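Local coordinates for glucuronoarabinoxylan endo-1,4-beta-xylanase (Clostridium papyrosolvens, PDB 4FMV), which hydrolyses internal beta-1,4 linkages of xylan, the chain here being the family 30 glycoside hydrolase part, with its (beta/alpha)8 barrel, of a longer protein, at residues Y43-L48 with G80-A85; I138-E143 with C171-P176; D197-L202 with A224-W229; G203-G208 with M230-F235. All coordinates share one frame; numbering follows the deposited sequence.

Contact 1 of 4, residues Y43-L48 with G80-A85; sequences YSILRL and GAIVFA
The Phe84 ring carries the aliphatic part of Arg47 on one face and a methyl of Ile45 at its edge. Arg47 CG is 3.8 Å from the centroid of the Phe84 ring and 30° off the normal, a CH-pi contact, with CB and CD reaching the same end of the ring around CZ. In the plane of the ring, Ile45 CG2 comes within 3.7 Å of Phe84 CE1. The Phe84 ring also meets Trp229 in a T-shaped arrangement. With CG set between the backbone N and the carbonyl carbon (chi1 74°), Phe84 leans toward the neighbouring strand, while Arg47 runs extended past it and keeps its guanidinium plane 27° from the ring. The far end of Arg47 forms salt bridges to Glu232 and Glu177 and a hydrogen bond to Asn142, so the hydrocarbon lies on phenylalanine and the charge sits among acids.

These are two neighbouring parallel strands of the (beta/alpha)8 barrel, the second and third in chain order, joined through helix 67-78 as a beta-alpha-beta unit. Four backbone bonds tie them, from Ile82 N to Ser44 O (2.9 Å) up to the nearly straight Leu48 N to Phe84 O (2.8 Å). Ile45, Arg47, Ile82 and Phe84 share the inward face, where Ile45 CG1 and Ile82 CG1 lie side by side, 3.8 Å apart. On the other face, against helix 67-78, Leu48 CG packs 3.5 Å from Val83 CG1. Toward the N-terminal ends of the strands, Ala81 CB sits 3.3 Å from Ser44 C, just after Gly80 closes helix 67-78 with a Schellman motif.

Contact 2 of 4, residues I138-E143 with C171-P176; sequences ISVQNE and CRVMAP
Two neighbours in sequence close on Met174 O: Val140 N donates to it at 3.1 Å, nearly in line with the carbonyl bond, and Ser139 CA adds a CA-H...O contact to the same oxygen at 3.3 Å. One step back, Ile138 O is held in the same double way. Met174 N donates to Ile138 O at 2.9 Å from well above the carbonyl plane, 44° out, and Val173 CA lies close beside. Ile138 N completes the ladder by donating to Arg172 O, also at 2.9 Å.

The side chains sort by face. Ser139 and Met174 point together to the barrel interior, where Ser139 CB rests 3.9 Å from Met174 SD. With its hydroxyl anti to the backbone N (chi1 -179°), Ser139 turns OG to a hydrogen bond with Glu177. The thioether beyond goes on to pack on Trp229 and Thr231. On the outward side, Val140 CG2 meets Val173 CG1 at 4.0 Å, and both valines are covered by Met162 of helix 155-164.

Past Val140 the first segment leaves the ladder, and Gln141 O stands 3.1 Å from Pro176 O, two acceptors that cannot bond to each other; Pro176 follows a cis peptide. Gln141 NE2 donates to Asn142 O at 2.8 Å, in the plane of its own amide, and also bonds Trp88 O.

The pairing is that of the fourth and fifth barrel strands, and Glu143, hydrogen-bonded to His205, stands beyond the C-terminal end of strand 137-139, consistent with the acid/base glutamate of family 30 glycosidases.

Contact 3 of 4, residues D197-L202 with A224-W229; sequences DNMDVL and AGKELW
Polar contacts gather at Lys226, whose NZ donates to Met199 O at 2.9 Å, tilted from the carbonyl plane. A bend at chi2 (-56°) folds the lysine chain back toward the 197-202 segment, so that its methylenes pass Met199 CE on the way. Two waters, each 2.8 Å from Lys226 NZ, carry the grip further, one to Asp197 OD1 and the other to Asp200 OD1 and Gly225 O, while Leu196 O accepts a further hydrogen bond from the ammonium. Asp200 OD2 accepts from Val173 N of the neighbouring strand. Trp229 NE1 donates in its ring plane to Glu227 OE1, 3.0 Å, from above the carboxylate plane; Arg17 forms a salt bridge to the same oxygen.

Backbone bonds make a short parallel ladder: Glu227 N to Asp200 O, Leu202 N to Glu227 O at 2.7 Å, and Trp229 N to Leu202 O.

Apolar packing lies on both sides of this ladder. Inward, Val201 CG1 stands over the Trp229 indole, 3.5 Å from the centroid of the five-membered ring and only 6° off its normal. On the other face Leu202 CD2 lies alongside Leu228 CD1 at 3.9 Å, under Tyr219 of helix 217-221.

Here the sixth and seventh strands of the (beta/alpha)8 barrel start. With carbonyls at the end of helix 193-198 and two carboxylates bridged by water around it, the ammonium of Lys226 is probably kept charged and would offset the negative end of that helix.

Contact 4 of 4, residues G203-G208 with M230-F235; sequences GCHFYG and MTEKYF
Met230 reaches across to cover the Phe206 ring: its CG stands 3.4 Å from the ring centroid, 5° off the normal, and SD lies over the same face in a Met-aromatic contact. This is where the sixth and seventh strands of the (beta/alpha)8 barrel splay apart at their C-terminal ends, their short axes crossing at 56°; Thr231 N still donates to Cys204 O, 2.8 Å.

On the opposite side of the 203-208 chain, Glu232 CB stands over the centre of one face of the His205 ring, 3.4 Å from its centroid, a CH-pi contact. Thr231 OG1 sits at the edge of the same ring, in its plane. Both His205 NE2 and Thr231 OG1 bond to Glu177, and His205 ND1 bonds to Glu143, so the ring is gripped at both nitrogens and its rotation is fixed. Glu232, whose place at the end of strand 227-232 matches the nucleophile of family 30 enzymes, turns its carboxylate 69° from the Tyr207 ring. It accepts a very short hydrogen bond on OE2 from Tyr207 OH (2.5 Å), while OE1 takes the salt bridge from Arg47.

Tyr207 and Tyr234 meet obliquely, centroids 5.7 Å apart. Lys233 slides past Tyr207 in the opposite sense and forms a salt bridge to Glu249; bent at chi2 and chi4, its chain also lets Lys233 NZ donate a hydrogen bond to Phe206 O at 2.9 Å, from above that carbonyl's plane.

How the contacts relate
The contacts follow the barrel strands in chain order: contact 1 joins the second and third, contact 2 the fourth and fifth, and contacts 3 and 4 the N-terminal and C-terminal parts of the sixth and seventh, their segments alternating along the chain. Contact 2 and contact 3 are the nearest pair, with centres about 10 Å apart; contacts 3 and 4 are about 17 Å apart along the same two strands. Bonds between neighbouring strands, such as Ala85 O to Ser139 N, close the gaps. Contacts 1, 2 and 4 converge at the C-terminal barrel mouth, where Arg47 pairs with Glu232 and Asn142, and Glu143 with His205, around what is probably the active site.

Contact 1 of 4, residues Y43-L48 with G80-A85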
loop_
_atom_site.group_PDB
_atom_site.type_symbol
_atom_site.label_atom_id
_atom_site.label_comp_id
_atom_site.label_asym_id
_atom_site.label_seq_id
_atom_site.Cartn_x
_atom_site.Cartn_y
_atom_site.Cartn_z
ATOM N N TYR A 43 -3.238 -1.272 -11.126
ATOM C CA TYR A 43 -2.543 -0.768 -9.930
ATOM C C TYR A 43 -2.465 0.761 -9.987
ATOM O O TYR A 43 -2.116 1.354 -11.024
ATOM C CB TYR A 43 -1.133 -1.315 -9.788
ATOM C CG TYR A 43 -1.019 -2.768 -9.448
ATOM C CD1 TYR A 43 -2.118 -3.609 -9.497
ATOM C CD2 TYR A 43 0.202 -3.301 -9.052
ATOM C CE1 TYR A 43 -1.986 -4.973 -9.203
ATOM C CE2 TYR A 43 0.335 -4.642 -8.771
ATOM C CZ TYR A 43 -0.755 -5.470 -8.833
ATOM O OH TYR A 43 -0.596 -6.819 -8.539
ATOM N N SER A 44 -2.909 1.388 -8.902
ATOM C CA SER A 44 -2.965 2.844 -8.784
ATOM C C SER A 44 -1.852 3.536 -7.956
ATOM O O SER A 44 -1.908 4.740 -7.741
ATOM C CB SER A 44 -4.356 3.228 -8.293
ATOM O OG SER A 44 -4.626 2.474 -7.127
ATOM N N ILE A 45 -0.896 2.772 -7.431
ATOM C CA ILE A 45 0.195 3.349 -6.653
ATOM C C ILE A 45 1.495 2.592 -6.944
ATOM O O ILE A 45 1.499 1.363 -7.009
ATOM C CB ILE A 45 -0.072 3.289 -5.116
ATOM C CG1 ILE A 45 -1.426 3.906 -4.762
ATOM C CG2 ILE A 45 1.064 3.980 -4.338
ATOM C CD1 ILE A 45 -1.792 3.782 -3.258
ATOM N N LEU A 46 2.585 3.337 -7.115
ATOM C CA LEU A 46 3.928 2.769 -7.250
ATOM C C LEU A 46 4.850 3.354 -6.196
ATOM O O LEU A 46 4.876 4.572 -5.980
ATOM C CB LEU A 46 4.518 3.080 -8.645
ATOM C CG LEU A 46 5.953 2.585 -8.860
ATOM C CD1 LEU A 46 6.066 1.036 -8.815
ATOM C CD2 LEU A 46 6.489 3.094 -10.175
ATOM N N ARG A 47 5.615 2.482 -5.549
ATOM C CA ARG A 47 6.610 2.878 -4.560
ATOM C C ARG A 47 8.017 2.730 -5.141
ATOM O O ARG A 47 8.436 1.620 -5.488
ATOM C CB ARG A 47 6.486 1.985 -3.301
ATOM C CG ARG A 47 7.468 2.312 -2.175
ATOM C CD ARG A 47 7.338 1.296 -1.037
ATOM N NE ARG A 47 8.166 1.645 0.136
ATOM C CZ ARG A 47 8.848 0.761 0.858
ATOM N NH1 ARG A 47 8.806 -0.512 0.519
ATOM N NH2 ARG A 47 9.543 1.150 1.945
ATOM N N LEU A 48 8.753 3.844 -5.177
ATOM C CA LEU A 48 10.156 3.898 -5.589
ATOM C C LEU A 48 11.081 3.768 -4.376
ATOM O O LEU A 48 10.707 4.119 -3.251
ATOM C CB LEU A 48 10.472 5.231 -6.268
ATOM C CG LEU A 48 9.496 5.788 -7.300
ATOM C CD1 LEU A 48 9.937 7.191 -7.698
ATOM C CD2 LEU A 48 9.429 4.859 -8.508
ATOM N N GLY A 80 -2.081 6.369 -14.730
ATOM C CA GLY A 80 -2.913 6.981 -13.713
ATOM C C GLY A 80 -2.546 6.664 -12.264
ATOM O O GLY A 80 -3.286 7.033 -11.347
ATOM N N ALA A 81 -1.427 5.984 -12.035
ATOM C CA ALA A 81 -1.002 5.719 -10.646
ATOM C C ALA A 81 -0.339 6.929 -10.028
ATOM O O ALA A 81 0.237 7.755 -10.742
ATOM C CB ALA A 81 -0.043 4.526 -10.576
ATOM N N ILE A 82 -0.385 7.035 -8.700
ATOM C CA ILE A 82 0.431 8.044 -8.052
ATOM C C ILE A 82 1.733 7.351 -7.691
ATOM O O ILE A 82 1.818 6.122 -7.758
ATOM C CB ILE A 82 -0.235 8.578 -6.762
ATOM C CG1 ILE A 82 -0.487 7.434 -5.774
ATOM C CG2 ILE A 82 -1.527 9.340 -7.099
ATOM C CD1 ILE A 82 -1.192 7.862 -4.480
ATOM N N VAL A 83 2.702 8.116 -7.203
ATOM C CA VAL A 83 4.050 7.584 -6.978
ATOM C C VAL A 83 4.598 8.144 -5.688
ATOM O O VAL A 83 4.518 9.351 -5.458
ATOM C CB VAL A 83 5.034 8.005 -8.127
ATOM C CG1 VAL A 83 6.392 7.376 -7.921
ATOM C CG2 VAL A 83 4.476 7.642 -9.487
ATOM N N PHE A 84 5.153 7.283 -4.845
ATOM C CA PHE A 84 5.873 7.759 -3.667
ATOM C C PHE A 84 7.225 7.076 -3.569
ATOM O O PHE A 84 7.493 6.132 -4.315
ATOM C CB PHE A 84 5.059 7.619 -2.374
ATOM C CG PHE A 84 4.938 6.195 -1.850
ATOM C CD1 PHE A 84 4.055 5.291 -2.435
ATOM C CD2 PHE A 84 5.651 5.791 -0.733
ATOM C CE1 PHE A 84 3.908 4.007 -1.926
ATOM C CE2 PHE A 84 5.506 4.515 -0.203
ATOM C CZ PHE A 84 4.637 3.612 -0.810
ATOM N N ALA A 85 8.086 7.582 -2.686
ATOM C CA ALA A 85 9.468 7.107 -2.582
ATOM C C ALA A 85 9.886 6.912 -1.131
ATOM O O ALA A 85 9.552 7.752 -0.283
ATOM C CB ALA A 85 10.418 8.107 -3.269
#

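Contact 2 of 4, residues I138-E143 with C171-P176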
loop_
_atom_site.group_PDB
_atom_site.type_symbol
_atom_site.label_atom_id
_atom_site.label_comp_id
_atom_site.label_asym_id
_atom_site.label_seq_id
_atom_site.Cartn_x
_atom_site.Cartn_y
_atom_site.Cartn_z
ATOM N N ILE A 138 6.922 11.518 0.060
ATOM C CA ILE A 138 8.257 10.988 0.250
ATOM C C ILE A 138 8.448 10.619 1.723
ATOM O O ILE A 138 8.000 11.359 2.600
ATOM C CB ILE A 138 9.332 11.994 -0.235
ATOM C CG1 ILE A 138 10.706 11.302 -0.348
ATOM C CG2 ILE A 138 9.359 13.256 0.672
ATOM C CD1 ILE A 138 11.705 12.079 -1.247
ATOM N N SER A 139 9.080 9.465 1.966
ATOM C CA SER A 139 9.198 8.875 3.294
ATOM C C SER A 139 10.536 9.234 3.925
ATOM O O SER A 139 11.542 9.323 3.228
ATOM C CB SER A 139 9.020 7.344 3.221
ATOM O OG SER A 139 9.095 6.702 4.495
ATOM N N VAL A 140 10.531 9.462 5.239
ATOM C CA VAL A 140 11.746 9.796 5.975
ATOM C C VAL A 140 12.673 8.576 6.030
ATOM O O VAL A 140 13.872 8.684 5.789
ATOM C CB VAL A 140 11.433 10.292 7.428
ATOM C CG1 VAL A 140 12.727 10.564 8.228
ATOM C CG2 VAL A 140 10.531 11.530 7.397
ATOM N N GLN A 141 12.142 7.425 6.424
ATOM C CA GLN A 141 12.965 6.224 6.490
ATOM C C GLN A 141 12.140 4.942 6.318
ATOM O O GLN A 141 11.090 4.787 6.960
ATOM C CB GLN A 141 13.676 6.194 7.877
ATOM C CG GLN A 141 14.472 4.880 8.166
ATOM C CD GLN A 141 15.726 4.717 7.314
ATOM O OE1 GLN A 141 16.535 5.640 7.218
ATOM N NE2 GLN A 141 15.902 3.521 6.695
ATOM N N ASN A 142 12.668 3.980 5.572
ATOM C CA ASN A 142 12.139 2.620 5.591
ATOM C C ASN A 142 12.551 1.861 6.866
ATOM O O ASN A 142 13.742 1.755 7.165
ATOM C CB ASN A 142 12.674 1.830 4.402
ATOM C CG ASN A 142 12.127 0.421 4.367
ATOM O OD1 ASN A 142 10.938 0.235 4.106
ATOM N ND2 ASN A 142 12.973 -0.580 4.662
ATOM N N GLU A 143 11.577 1.305 7.579
ATOM C CA GLU A 143 11.833 0.457 8.758
ATOM C C GLU A 143 12.968 0.951 9.646
ATOM O O GLU A 143 13.956 0.236 9.852
ATOM C CB GLU A 143 12.069 -1.002 8.339
ATOM C CG GLU A 143 10.883 -1.551 7.532
ATOM C CD GLU A 143 10.950 -3.035 7.284
ATOM O OE1 GLU A 143 11.900 -3.674 7.749
ATOM O OE2 GLU A 143 10.043 -3.560 6.610
ATOM N N CYS A 171 7.117 18.276 -0.511
ATOM C CA CYS A 171 6.177 17.248 -0.924
ATOM C C CYS A 171 5.395 16.769 0.312
ATOM O O CYS A 171 5.704 17.181 1.440
ATOM C CB CYS A 171 7.044 16.117 -1.512
ATOM S SG CYS A 171 6.262 14.676 -2.114
ATOM N N ARG A 172 4.415 15.883 0.137
ATOM C CA ARG A 172 3.805 15.268 1.323
ATOM C C ARG A 172 4.871 14.402 2.007
ATOM O O ARG A 172 5.713 13.789 1.339
ATOM C CB ARG A 172 2.596 14.397 0.973
ATOM C CG ARG A 172 1.354 15.142 0.400
ATOM C CD ARG A 172 0.212 14.121 0.201
ATOM N NE ARG A 172 -0.971 14.672 -0.461
ATOM C CZ ARG A 172 -1.017 14.943 -1.759
ATOM N NH1 ARG A 172 0.066 14.728 -2.506
ATOM N NH2 ARG A 172 -2.127 15.430 -2.305
ATOM N N VAL A 173 4.829 14.350 3.332
ATOM C CA VAL A 173 5.780 13.557 4.099
ATOM C C VAL A 173 5.131 12.282 4.645
ATOM O O VAL A 173 4.053 12.324 5.254
ATOM C CB VAL A 173 6.370 14.377 5.270
ATOM C CG1 VAL A 173 7.196 13.478 6.213
ATOM C CG2 VAL A 173 7.210 15.542 4.736
ATOM N N MET A 174 5.798 11.152 4.429
ATOM C CA MET A 174 5.347 9.885 4.959
ATOM C C MET A 174 6.268 9.469 6.094
ATOM O O MET A 174 7.477 9.607 5.993
ATOM C CB MET A 174 5.397 8.817 3.860
ATOM C CG MET A 174 5.228 7.387 4.363
ATOM S SD MET A 174 5.286 6.172 2.992
ATOM C CE MET A 174 3.729 6.501 2.149
ATOM N N ALA A 175 5.697 8.944 7.169
ATOM C CA ALA A 175 6.509 8.329 8.204
ATOM C C ALA A 175 5.646 7.425 9.064
ATOM O O ALA A 175 4.422 7.572 9.052
ATOM C CB ALA A 175 7.071 9.436 9.081
ATOM N N PRO A 176 6.273 6.669 9.973
ATOM C CA PRO A 176 7.631 6.104 10.112
ATOM C C PRO A 176 7.977 4.862 9.279
ATOM O O PRO A 176 9.135 4.478 9.313
ATOM C CB PRO A 176 7.757 5.869 11.623
ATOM C CG PRO A 176 6.403 5.473 12.008
ATOM C CD PRO A 176 5.458 6.324 11.156
#

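Contact 3 of 4, residues D197-L202 with A224-W229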
loop_
_atom_site.group_PDB
_atom_site.type_symbol
_atom_site.label_atom_id
_atom_site.label_comp_id
_atom_site.label_asym_id
_atom_site.label_seq_id
_atom_site.Cartn_x
_atom_site.Cartn_y
_atom_site.Cartn_z
ATOM N N ASP A 197 1.516 18.017 12.124
ATOM C CA ASP A 197 1.330 18.957 11.017
ATOM C C ASP A 197 2.239 18.615 9.850
ATOM O O ASP A 197 1.872 18.794 8.673
ATOM C CB ASP A 197 1.642 20.385 11.459
ATOM C CG ASP A 197 0.413 21.136 11.894
ATOM O OD1 ASP A 197 -0.699 20.690 11.546
ATOM O OD2 ASP A 197 0.554 22.170 12.581
ATOM N N ASN A 198 3.443 18.158 10.183
ATOM C CA ASN A 198 4.443 17.852 9.171
ATOM C C ASN A 198 4.308 16.447 8.575
ATOM O O ASN A 198 5.030 16.110 7.651
ATOM C CB ASN A 198 5.862 18.090 9.713
ATOM C CG ASN A 198 6.161 19.557 9.905
ATOM O OD1 ASN A 198 5.479 20.418 9.334
ATOM N ND2 ASN A 198 7.174 19.861 10.720
ATOM N N MET A 199 3.383 15.647 9.115
ATOM C CA MET A 199 3.070 14.315 8.593
ATOM C C MET A 199 1.797 14.315 7.769
ATOM O O MET A 199 0.748 14.717 8.255
ATOM C CB MET A 199 2.878 13.311 9.721
ATOM C CG MET A 199 2.646 11.901 9.209
ATOM S SD MET A 199 1.919 10.802 10.443
ATOM C CE MET A 199 0.192 11.266 10.265
ATOM N N ASP A 200 1.924 13.997 6.488
ATOM C CA ASP A 200 0.784 13.706 5.622
ATOM C C ASP A 200 0.244 12.281 5.554
ATOM O O ASP A 200 -0.971 12.073 5.510
ATOM C CB ASP A 200 1.041 14.307 4.251
ATOM C CG ASP A 200 1.454 15.754 4.369
ATOM O OD1 ASP A 200 0.558 16.595 4.582
ATOM O OD2 ASP A 200 2.672 16.031 4.307
ATOM N N VAL A 201 1.152 11.306 5.494
ATOM C CA VAL A 201 0.749 9.915 5.384
ATOM C C VAL A 201 1.461 9.113 6.460
ATOM O O VAL A 201 2.684 9.191 6.579
ATOM C CB VAL A 201 1.064 9.330 3.972
ATOM C CG1 VAL A 201 0.669 7.864 3.890
ATOM C CG2 VAL A 201 0.342 10.144 2.869
ATOM N N LEU A 202 0.703 8.357 7.249
ATOM C CA LEU A 202 1.337 7.477 8.231
ATOM C C LEU A 202 1.500 6.155 7.487
ATOM O O LEU A 202 0.500 5.514 7.142
ATOM C CB LEU A 202 0.428 7.302 9.463
ATOM C CG LEU A 202 1.095 6.798 10.758
ATOM C CD1 LEU A 202 0.164 6.930 11.965
ATOM C CD2 LEU A 202 1.536 5.379 10.587
ATOM N N ALA A 224 -7.495 13.730 11.078
ATOM C CA ALA A 224 -8.020 14.782 10.203
ATOM C C ALA A 224 -6.935 15.304 9.245
ATOM O O ALA A 224 -5.898 15.826 9.680
ATOM C CB ALA A 224 -8.582 15.927 11.037
ATOM N N GLY A 225 -7.208 15.229 7.947
ATOM C CA GLY A 225 -6.252 15.670 6.944
ATOM C C GLY A 225 -5.123 14.689 6.652
ATOM O O GLY A 225 -4.210 14.994 5.877
ATOM N N LYS A 226 -5.189 13.493 7.233
ATOM C CA LYS A 226 -4.079 12.528 7.137
ATOM C C LYS A 226 -4.551 11.264 6.437
ATOM O O LYS A 226 -5.751 11.041 6.280
ATOM C CB LYS A 226 -3.536 12.135 8.524
ATOM C CG LYS A 226 -3.215 13.304 9.469
ATOM C CD LYS A 226 -2.232 14.282 8.868
ATOM C CE LYS A 226 -2.204 15.603 9.648
ATOM N NZ LYS A 226 -1.264 16.593 9.051
ATOM N N GLU A 227 -3.589 10.448 6.029
ATOM C CA GLU A 227 -3.864 9.149 5.452
ATOM C C GLU A 227 -3.017 8.091 6.153
ATOM O O GLU A 227 -1.985 8.395 6.740
ATOM C CB GLU A 227 -3.579 9.152 3.951
ATOM C CG GLU A 227 -4.525 10.020 3.134
ATOM C CD GLU A 227 -5.003 9.325 1.869
ATOM O OE1 GLU A 227 -4.152 8.977 1.029
ATOM O OE2 GLU A 227 -6.229 9.125 1.727
ATOM N N LEU A 228 -3.478 6.851 6.082
ATOM C CA LEU A 228 -2.824 5.710 6.694
ATOM C C LEU A 228 -2.672 4.615 5.631
ATOM O O LEU A 228 -3.678 4.106 5.118
ATOM C CB LEU A 228 -3.696 5.211 7.855
ATOM C CG LEU A 228 -3.279 3.932 8.601
ATOM C CD1 LEU A 228 -1.915 4.086 9.278
ATOM C CD2 LEU A 228 -4.332 3.504 9.648
ATOM N N TRP A 229 -1.430 4.257 5.287
ATOM C CA TRP A 229 -1.197 3.279 4.234
ATOM C C TRP A 229 -0.335 2.148 4.763
ATOM O O TRP A 229 0.624 2.390 5.490
ATOM C CB TRP A 229 -0.410 3.872 3.066
ATOM C CG TRP A 229 -0.963 5.057 2.372
ATOM C CD1 TRP A 229 -2.116 5.741 2.647
ATOM C CD2 TRP A 229 -0.350 5.718 1.268
ATOM N NE1 TRP A 229 -2.248 6.805 1.770
ATOM C CE2 TRP A 229 -1.178 6.799 0.909
ATOM C CE3 TRP A 229 0.829 5.494 0.536
ATOM C CZ2 TRP A 229 -0.859 7.667 -0.143
ATOM C CZ3 TRP A 229 1.141 6.352 -0.500
ATOM C CH2 TRP A 229 0.301 7.415 -0.838
HETATM O O HOH W 1 -2.438 18.782 10.447
HETATM O O HOH W 2 -1.710 16.910 6.296
#

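Contact 4 of 4, residues G203-G208 with M230-F235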
loop_
_atom_site.group_PDB
_atom_site.type_symbol
_atom_site.label_atom_id
_atom_site.label_comp_id
_atom_site.label_asym_id
_atom_site.label_seq_id
_atom_site.Cartn_x
_atom_site.Cartn_y
_atom_site.Cartn_z
ATOM N N GLY A 203 2.747 5.810 7.148
ATOM C CA GLY A 203 3.053 4.527 6.541
ATOM C C GLY A 203 3.451 3.468 7.552
ATOM O O GLY A 203 4.148 3.758 8.515
ATOM N N CYS A 204 3.110 2.221 7.271
ATOM C CA CYS A 204 3.468 1.110 8.140
ATOM C C CYS A 204 3.663 -0.152 7.306
ATOM O O CYS A 204 3.112 -0.269 6.209
ATOM C CB CYS A 204 2.355 0.858 9.158
ATOM S SG CYS A 204 0.782 0.308 8.428
ATOM N N HIS A 205 4.435 -1.099 7.837
ATOM C CA HIS A 205 4.561 -2.413 7.217
ATOM C C HIS A 205 3.952 -3.474 8.127
ATOM O O HIS A 205 3.813 -3.280 9.333
ATOM C CB HIS A 205 6.029 -2.761 6.928
ATOM C CG HIS A 205 6.718 -1.773 6.043
ATOM N ND1 HIS A 205 8.064 -1.852 5.747
ATOM C CD2 HIS A 205 6.255 -0.679 5.396
ATOM C CE1 HIS A 205 8.392 -0.859 4.944
ATOM N NE2 HIS A 205 7.310 -0.125 4.720
ATOM N N PHE A 206 3.553 -4.563 7.482
ATOM C CA PHE A 206 2.864 -5.745 8.026
ATOM C C PHE A 206 3.684 -6.982 8.444
ATOM O O PHE A 206 3.162 -8.107 8.368
ATOM C CB PHE A 206 1.568 -6.112 7.294
ATOM C CG PHE A 206 0.385 -5.234 7.646
ATOM C CD1 PHE A 206 0.519 -4.150 8.522
ATOM C CD2 PHE A 206 -0.876 -5.511 7.105
ATOM C CE1 PHE A 206 -0.584 -3.342 8.849
ATOM C CE2 PHE A 206 -1.995 -4.710 7.424
ATOM C CZ PHE A 206 -1.843 -3.623 8.298
ATOM N N TYR A 207 4.987 -6.864 8.669
ATOM C CA TYR A 207 5.692 -8.099 8.879
ATOM C C TYR A 207 5.561 -8.456 10.353
ATOM O O TYR A 207 6.317 -7.987 11.204
ATOM C CB TYR A 207 7.175 -7.839 8.570
ATOM C CG TYR A 207 7.403 -7.527 7.105
ATOM C CD1 TYR A 207 7.212 -8.512 6.138
ATOM C CD2 TYR A 207 7.775 -6.264 6.690
ATOM C CE1 TYR A 207 7.393 -8.247 4.806
ATOM C CE2 TYR A 207 7.948 -5.989 5.340
ATOM C CZ TYR A 207 7.761 -6.982 4.414
ATOM O OH TYR A 207 7.941 -6.728 3.074
ATOM N N GLY A 208 4.679 -9.429 10.603
ATOM C CA GLY A 208 4.339 -9.881 11.943
ATOM C C GLY A 208 3.233 -9.133 12.688
ATOM O O GLY A 208 3.027 -9.367 13.880
ATOM N N MET A 230 -0.632 0.928 4.334
ATOM C CA MET A 230 0.286 -0.170 4.571
ATOM C C MET A 230 1.185 -0.158 3.329
ATOM O O MET A 230 0.732 -0.441 2.218
ATOM C CB MET A 230 -0.513 -1.463 4.604
ATOM C CG MET A 230 0.173 -2.626 5.269
ATOM S SD MET A 230 1.708 -3.121 4.491
ATOM C CE MET A 230 1.150 -3.623 2.843
ATOM N N THR A 231 2.440 0.240 3.517
ATOM C CA THR A 231 3.345 0.501 2.391
ATOM C C THR A 231 4.292 -0.608 1.924
ATOM O O THR A 231 4.983 -0.439 0.917
ATOM C CB THR A 231 4.194 1.760 2.692
ATOM O OG1 THR A 231 4.985 1.534 3.867
ATOM C CG2 THR A 231 3.298 2.952 2.914
ATOM N N GLU A 232 4.443 -1.676 2.695
ATOM C CA GLU A 232 5.187 -2.841 2.205
ATOM C C GLU A 232 4.741 -4.145 2.840
ATOM O O GLU A 232 4.704 -4.254 4.075
ATOM C CB GLU A 232 6.678 -2.640 2.463
ATOM C CG GLU A 232 7.595 -3.604 1.677
ATOM C CD GLU A 232 8.962 -3.677 2.292
ATOM O OE1 GLU A 232 9.601 -2.622 2.431
ATOM O OE2 GLU A 232 9.388 -4.777 2.671
ATOM N N LYS A 233 4.465 -5.154 2.020
ATOM C CA LYS A 233 4.319 -6.523 2.503
ATOM C C LYS A 233 4.588 -7.443 1.311
ATOM O O LYS A 233 4.220 -7.123 0.174
ATOM C CB LYS A 233 2.912 -6.738 3.096
ATOM C CG LYS A 233 2.652 -8.147 3.690
ATOM C CD LYS A 233 3.669 -8.510 4.786
ATOM C CE LYS A 233 3.339 -9.872 5.447
ATOM N NZ LYS A 233 2.124 -9.821 6.323
ATOM N N TYR A 234 5.173 -8.604 1.548
ATOM C CA TYR A 234 5.175 -9.624 0.506
ATOM C C TYR A 234 4.704 -10.944 1.090
ATOM O O TYR A 234 4.631 -11.112 2.327
ATOM C CB TYR A 234 6.563 -9.768 -0.147
ATOM C CG TYR A 234 7.569 -10.414 0.773
ATOM C CD1 TYR A 234 7.695 -11.804 0.818
ATOM C CD2 TYR A 234 8.364 -9.652 1.621
ATOM C CE1 TYR A 234 8.595 -12.428 1.678
ATOM C CE2 TYR A 234 9.290 -10.274 2.471
ATOM C CZ TYR A 234 9.390 -11.655 2.491
ATOM O OH TYR A 234 10.288 -12.285 3.333
ATOM N N PHE A 235 4.346 -11.865 0.198
ATOM C CA PHE A 235 4.058 -13.239 0.570
ATOM C C PHE A 235 4.936 -14.123 -0.303
ATOM O O PHE A 235 5.229 -13.793 -1.464
ATOM C CB PHE A 235 2.565 -13.559 0.414
ATOM C CG PHE A 235 1.694 -12.802 1.384
ATOM C CD1 PHE A 235 1.280 -11.510 1.097
ATOM C CD2 PHE A 235 1.326 -13.372 2.602
ATOM C CE1 PHE A 235 0.508 -10.790 2.004
ATOM C CE2 PHE A 235 0.539 -12.673 3.504
ATOM C CZ PHE A 235 0.129 -11.368 3.203
HETATM O O HOH W 3 2.351 -11.036 9.524
#